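Local coordinates for GGDEF family protein (Vibrio cholerae, PDB 5GZS) that probably acts as a membrane-bound diguanylate cyclase involved in signalling, with a periplasmic portion of two solute-binding-like modules that binds arginine, at residues Phe304-Tyr309 and Leu429-Ile434; Pro311-Val316 and Gly406-Tyr411. All blocks are in the same frame, centred on the assembly; numbering follows the deposited sequence.

Interaction 1 (Phe304-Tyr309 and Leu429-Ile434); sequences FSESYY and LFSRAI
Tyr308 and Phe430 reach across the contact by the base of the side chain: Tyr308 CB lies 4.1 Å from Ile434 CG2, and Phe430 CB lies 4.4 Å from Ser305 CB. Both rings turn off toward the interior; Ile434 CD1 approaches the Tyr308 ring obliquely. Tyr308 lies against Val252, Ala290 and Pro291, with OH bonded to Ser249 OG, and the Phe430 ring meets Phe417 with the planes about 55° apart. Between them, Ile434 pushes its CD1 methyl to 3.7 Å from Ser305 OG. The polar centre is Ser431, whose OG stands beside its own backbone N (chi1 -66°) and takes the amide of Glu306 in a nearly straight bond, N to OG 3.0 Å with 162° at the hydrogen. The Glu306 chain runs extended alongside, its CG 3.6 Å from Ser431 OG, and its carboxylate OE2 makes a salt bridge to Lys435, next along the same helix. Ser305 OG turns to the neighbouring Glu306 O at 2.7 Å and is also bonded to Ile415 N. Chemically, the loop is fastened on two sides, Glu306 N to helix 421-435 and Ser305 OG to strand 414-417, and each hydroxyl also has a carbonyl partner, Ala427 O for Ser431.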
loop_
_atom_site.group_PDB
_atom_site.type_symbol
_atom_site.label_atom_id
_atom_site.label_comp_id
_atom_site.label_asym_id
_atom_site.label_seq_id
_atom_site.Cartn_x
_atom_site.Cartn_y
_atom_site.Cartn_z
ATOM N N PHE A 304 -8.326 -10.793 -21.063
ATOM C CA PHE A 304 -8.085 -9.548 -20.328
ATOM C C PHE A 304 -6.634 -9.102 -20.313
ATOM O O PHE A 304 -5.752 -9.893 -20.024
ATOM C CB PHE A 304 -8.557 -9.692 -18.875
ATOM C CG PHE A 304 -10.033 -9.923 -18.731
ATOM C CD1 PHE A 304 -10.909 -8.858 -18.706
ATOM C CD2 PHE A 304 -10.541 -11.209 -18.594
ATOM C CE1 PHE A 304 -12.268 -9.064 -18.569
ATOM C CE2 PHE A 304 -11.913 -11.425 -18.456
ATOM C CZ PHE A 304 -12.774 -10.348 -18.446
ATOM N N SER A 305 -6.382 -7.833 -20.612
ATOM C CA SER A 305 -5.051 -7.266 -20.410
ATOM C C SER A 305 -4.817 -7.227 -18.926
ATOM O O SER A 305 -5.775 -7.373 -18.174
ATOM C CB SER A 305 -4.939 -5.847 -20.958
ATOM O OG SER A 305 -5.533 -4.942 -20.029
ATOM N N GLU A 306 -3.568 -6.995 -18.511
ATOM C CA GLU A 306 -3.248 -6.696 -17.116
ATOM C C GLU A 306 -4.013 -5.457 -16.723
ATOM O O GLU A 306 -4.419 -4.707 -17.605
ATOM C CB GLU A 306 -1.741 -6.471 -16.917
ATOM C CG GLU A 306 -0.884 -7.746 -16.974
ATOM C CD GLU A 306 0.599 -7.446 -16.838
ATOM O OE1 GLU A 306 0.926 -6.273 -16.530
ATOM O OE2 GLU A 306 1.432 -8.367 -17.045
ATOM N N SER A 307 -4.214 -5.240 -15.420
ATOM C CA SER A 307 -4.949 -4.062 -14.935
ATOM C C SER A 307 -4.211 -2.771 -15.270
ATOM O O SER A 307 -3.011 -2.794 -15.457
ATOM C CB SER A 307 -5.176 -4.141 -13.430
ATOM O OG SER A 307 -5.513 -5.460 -13.049
ATOM N N TYR A 308 -4.925 -1.652 -15.353
ATOM C CA TYR A 308 -4.275 -0.361 -15.586
ATOM C C TYR A 308 -4.818 0.707 -14.650
ATOM O O TYR A 308 -4.389 1.860 -14.685
ATOM C CB TYR A 308 -4.435 0.085 -17.045
ATOM C CG TYR A 308 -5.856 0.330 -17.517
ATOM C CD1 TYR A 308 -6.450 1.583 -17.381
ATOM C CD2 TYR A 308 -6.596 -0.681 -18.117
ATOM C CE1 TYR A 308 -7.744 1.815 -17.815
ATOM C CE2 TYR A 308 -7.893 -0.456 -18.561
ATOM C CZ TYR A 308 -8.459 0.794 -18.403
ATOM O OH TYR A 308 -9.745 1.020 -18.842
ATOM N N TYR A 309 -5.776 0.316 -13.823
ATOM C CA TYR A 309 -6.324 1.213 -12.821
ATOM C C TYR A 309 -6.898 0.389 -11.677
ATOM O O TYR A 309 -7.297 -0.773 -11.871
ATOM C CB TYR A 309 -7.394 2.132 -13.419
ATOM C CG TYR A 309 -7.928 3.113 -12.415
ATOM C CD1 TYR A 309 -7.166 4.187 -12.000
ATOM C CD2 TYR A 309 -9.183 2.941 -11.855
ATOM C CE1 TYR A 309 -7.648 5.078 -11.052
ATOM C CE2 TYR A 309 -9.676 3.822 -10.914
ATOM C CZ TYR A 309 -8.906 4.884 -10.515
ATOM O OH TYR A 309 -9.406 5.753 -9.575
ATOM N N LEU A 429 -0.169 -8.690 -25.762
ATOM C CA LEU A 429 0.499 -7.561 -26.393
ATOM C C LEU A 429 0.057 -6.258 -25.746
ATOM O O LEU A 429 0.891 -5.395 -25.440
ATOM C CB LEU A 429 0.220 -7.539 -27.895
ATOM C CG LEU A 429 0.869 -8.722 -28.604
ATOM C CD1 LEU A 429 0.328 -8.910 -30.016
ATOM C CD2 LEU A 429 2.400 -8.527 -28.588
ATOM N N PHE A 430 -1.245 -6.112 -25.515
ATOM C CA PHE A 430 -1.734 -4.880 -24.905
ATOM C C PHE A 430 -1.189 -4.749 -23.473
ATOM O O PHE A 430 -0.906 -3.646 -23.021
ATOM C CB PHE A 430 -3.274 -4.810 -24.941
ATOM C CG PHE A 430 -3.826 -4.106 -26.180
ATOM C CD1 PHE A 430 -4.000 -4.790 -27.375
ATOM C CD2 PHE A 430 -4.134 -2.767 -26.149
ATOM C CE1 PHE A 430 -4.488 -4.144 -28.512
ATOM C CE2 PHE A 430 -4.620 -2.106 -27.279
ATOM C CZ PHE A 430 -4.802 -2.796 -28.464
ATOM N N SER A 431 -0.996 -5.862 -22.770
ATOM C CA SER A 431 -0.369 -5.771 -21.449
ATOM C C SER A 431 1.002 -5.061 -21.506
ATOM O O SER A 431 1.266 -4.125 -20.731
ATOM C CB SER A 431 -0.229 -7.152 -20.842
ATOM O OG SER A 431 -1.503 -7.701 -20.567
ATOM N N ARG A 432 1.859 -5.473 -22.438
ATOM C CA ARG A 432 3.150 -4.807 -22.604
ATOM C C ARG A 432 2.991 -3.347 -22.969
ATOM O O ARG A 432 3.654 -2.498 -22.386
ATOM C CB ARG A 432 3.988 -5.512 -23.657
ATOM C CG ARG A 432 4.339 -6.936 -23.278
ATOM C CD ARG A 432 5.080 -7.628 -24.410
ATOM N NE ARG A 432 6.332 -6.957 -24.758
ATOM C CZ ARG A 432 7.172 -7.424 -25.671
ATOM N NH1 ARG A 432 6.879 -8.554 -26.308
ATOM N NH2 ARG A 432 8.291 -6.774 -25.953
ATOM N N ALA A 433 2.120 -3.032 -23.923
ATOM C CA ALA A 433 1.986 -1.632 -24.326
ATOM C C ALA A 433 1.598 -0.760 -23.130
ATOM O O ALA A 433 2.110 0.348 -22.955
ATOM C CB ALA A 433 0.963 -1.478 -25.445
ATOM N N ILE A 434 0.698 -1.278 -22.304
ATOM C CA ILE A 434 0.286 -0.600 -21.084
ATOM C C ILE A 434 1.442 -0.420 -20.078
ATOM O O ILE A 434 1.575 0.666 -19.494
ATOM C CB ILE A 434 -0.854 -1.358 -20.415
ATOM C CG1 ILE A 434 -2.167 -1.093 -21.157
ATOM C CG2 ILE A 434 -0.971 -0.958 -18.955
ATOM C CD1 ILE A 434 -3.280 -2.076 -20.765
#

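Interaction 2 (Pro311-Val316 and Gly406-Tyr411); sequences PQAILV and GSFYQY
Pro311 packs on Tyr411: its CB sits 3.7 Å from the Tyr411 ring centroid and 29° off the normal, a CH-pi contact over one face, with CG toward the rim. Ala313 CB lies over one face of the Phe408 ring, 3.5 Å from Phe408 CZ, while Leu315 N comes to the edge of that ring. Phe408 CG lies between backbone N and carbonyl carbon (chi1 66°), folding the ring back over the strand. Gln312 NE2 bonds to Gln410 OE1 at 2.6 Å, with the amide planes 86° apart, and Ser407 OG gives Gln312 OE1 a weak bond. Three backbone bonds join the segments, although 406-411 is only weakly strand-like, about Tyr409-Gln410: Tyr411 N to Pro311 O at 3.2 Å, Ala313 N to Tyr409 O at 2.8 Å, and Phe408 N to Ala313 O at 3.0 Å. Farther out, His310 O takes Gln312 NE2, Phe344 meets the Tyr411 ring, and helix 344-352 packs on Phe408 and Tyr409. Strand 312-318 is antiparallel between 378-382 and the outermost 399-410, in the order 359-361, 337-340, 378-382, 312-318, 399-410, consistent with the 2-1-3-n-4 sheet of type II periplasmic binding protein lobes, n being entered after the interlobe crossing.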
loop_
_atom_site.group_PDB
_atom_site.type_symbol
_atom_site.label_atom_id
_atom_site.label_comp_id
_atom_site.label_asym_id
_atom_site.label_seq_id
_atom_site.Cartn_x
_atom_site.Cartn_y
_atom_site.Cartn_z
ATOM N N PRO A 311 -9.698 1.010 -8.877
ATOM C CA PRO A 311 -10.769 1.794 -8.268
ATOM C C PRO A 311 -10.925 1.486 -6.809
ATOM O O PRO A 311 -10.647 0.358 -6.376
ATOM C CB PRO A 311 -12.012 1.357 -9.042
ATOM C CG PRO A 311 -11.490 0.739 -10.297
ATOM C CD PRO A 311 -10.210 0.119 -9.932
ATOM N N GLN A 312 -11.385 2.496 -6.076
ATOM C CA GLN A 312 -11.625 2.415 -4.643
ATOM C C GLN A 312 -13.116 2.287 -4.316
ATOM O O GLN A 312 -13.869 3.257 -4.435
ATOM C CB GLN A 312 -11.039 3.650 -3.979
ATOM C CG GLN A 312 -9.572 3.821 -4.265
ATOM C CD GLN A 312 -8.768 2.651 -3.747
ATOM O OE1 GLN A 312 -8.880 2.269 -2.575
ATOM N NE2 GLN A 312 -7.960 2.058 -4.623
ATOM N N ALA A 313 -13.557 1.100 -3.914
ATOM C CA ALA A 313 -14.971 0.936 -3.567
ATOM C C ALA A 313 -15.274 1.621 -2.258
ATOM O O ALA A 313 -14.603 1.377 -1.244
ATOM C CB ALA A 313 -15.358 -0.526 -3.478
ATOM N N ILE A 314 -16.285 2.475 -2.262
ATOM C CA ILE A 314 -16.696 3.095 -1.012
ATOM C C ILE A 314 -18.207 3.019 -0.794
ATOM O O ILE A 314 -18.969 2.621 -1.682
ATOM C CB ILE A 314 -16.241 4.555 -0.949
ATOM C CG1 ILE A 314 -16.754 5.334 -2.154
ATOM C CG2 ILE A 314 -14.738 4.625 -0.909
ATOM C CD1 ILE A 314 -16.434 6.814 -2.091
ATOM N N LEU A 315 -18.649 3.394 0.397
ATOM C CA LEU A 315 -20.080 3.449 0.617
ATOM C C LEU A 315 -20.570 4.877 0.560
ATOM O O LEU A 315 -19.956 5.794 1.112
ATOM C CB LEU A 315 -20.446 2.782 1.932
ATOM C CG LEU A 315 -20.297 1.271 1.729
ATOM C CD1 LEU A 315 -20.787 0.494 2.904
ATOM C CD2 LEU A 315 -21.026 0.831 0.462
ATOM N N VAL A 316 -21.665 5.062 -0.165
ATOM C CA VAL A 316 -22.315 6.350 -0.195
ATOM C C VAL A 316 -23.522 6.285 0.727
ATOM O O VAL A 316 -24.310 5.337 0.655
ATOM C CB VAL A 316 -22.725 6.743 -1.611
ATOM C CG1 VAL A 316 -23.607 7.963 -1.577
ATOM C CG2 VAL A 316 -21.492 7.004 -2.449
ATOM N N GLY A 406 -14.475 4.181 4.774
ATOM C CA GLY A 406 -13.576 4.442 3.684
ATOM C C GLY A 406 -13.555 3.376 2.612
ATOM O O GLY A 406 -14.451 2.600 2.435
ATOM N N SER A 407 -12.473 3.369 1.883
ATOM C CA SER A 407 -12.223 2.403 0.828
ATOM C C SER A 407 -12.225 1.051 1.473
ATOM O O SER A 407 -11.267 0.679 2.136
ATOM C CB SER A 407 -10.890 2.638 0.126
ATOM O OG SER A 407 -10.903 3.846 -0.610
ATOM N N PHE A 408 -13.320 0.329 1.310
ATOM C CA PHE A 408 -13.427 -0.993 1.880
ATOM C C PHE A 408 -12.934 -2.053 0.917
ATOM O O PHE A 408 -12.898 -3.225 1.277
ATOM C CB PHE A 408 -14.871 -1.286 2.279
ATOM C CG PHE A 408 -15.818 -1.360 1.117
ATOM C CD1 PHE A 408 -16.370 -0.202 0.576
ATOM C CD2 PHE A 408 -16.159 -2.581 0.574
ATOM C CE1 PHE A 408 -17.240 -0.262 -0.485
ATOM C CE2 PHE A 408 -17.033 -2.661 -0.491
ATOM C CZ PHE A 408 -17.582 -1.494 -1.023
ATOM N N TYR A 409 -12.570 -1.645 -0.301
ATOM C CA TYR A 409 -12.010 -2.575 -1.301
ATOM C C TYR A 409 -11.332 -1.896 -2.499
ATOM O O TYR A 409 -11.816 -0.895 -3.034
ATOM C CB TYR A 409 -13.093 -3.513 -1.823
ATOM C CG TYR A 409 -12.552 -4.769 -2.464
ATOM C CD1 TYR A 409 -12.301 -5.902 -1.701
ATOM C CD2 TYR A 409 -12.305 -4.831 -3.839
ATOM C CE1 TYR A 409 -11.813 -7.066 -2.280
ATOM C CE2 TYR A 409 -11.806 -5.995 -4.437
ATOM C CZ TYR A 409 -11.561 -7.110 -3.643
ATOM O OH TYR A 409 -11.068 -8.275 -4.195
ATOM N N GLN A 410 -10.204 -2.459 -2.920
ATOM C CA GLN A 410 -9.556 -2.034 -4.144
ATOM C C GLN A 410 -9.624 -3.141 -5.212
ATOM O O GLN A 410 -9.109 -4.244 -5.007
ATOM C CB GLN A 410 -8.106 -1.642 -3.876
ATOM C CG GLN A 410 -7.402 -1.125 -5.128
ATOM C CD GLN A 410 -6.024 -0.567 -4.843
ATOM O OE1 GLN A 410 -5.874 0.482 -4.197
ATOM N NE2 GLN A 410 -4.997 -1.274 -5.320
ATOM N N TYR A 411 -10.254 -2.849 -6.350
ATOM C CA TYR A 411 -10.366 -3.838 -7.423
ATOM C C TYR A 411 -9.650 -3.401 -8.710
ATOM O O TYR A 411 -8.911 -2.410 -8.730
ATOM C CB TYR A 411 -11.844 -4.165 -7.700
ATOM C CG TYR A 411 -12.723 -3.022 -8.168
ATOM C CD1 TYR A 411 -13.230 -2.098 -7.268
ATOM C CD2 TYR A 411 -13.081 -2.886 -9.509
ATOM C CE1 TYR A 411 -14.048 -1.057 -7.691
ATOM C CE2 TYR A 411 -13.896 -1.845 -9.933
ATOM C CZ TYR A 411 -14.379 -0.942 -9.018
ATOM O OH TYR A 411 -15.185 0.094 -9.416
#

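Along the chain the order is 304-309, 311-316, 406-411, 429-434, so interaction 2 falls wholly between the halves of interaction 1. Only His310 separates the two first segments, yet the centres lie about 22 Å apart, consistent with a passage from one lobe to the other. Interaction 1 belongs with strands 288-292, 303-304 and 414-417 and helix 421-435, interaction 2 with the sheet of 312-318 and 399-410. The two connections, 309-311 and 411-414, are probably the linkers of an interlobe hinge, as in other two-lobed solute-binding proteins. The arginine seen in this structure lies in the other solute-binding-like module, in a pocket with residues from Glu11 to Asn142; neither contact takes part in it.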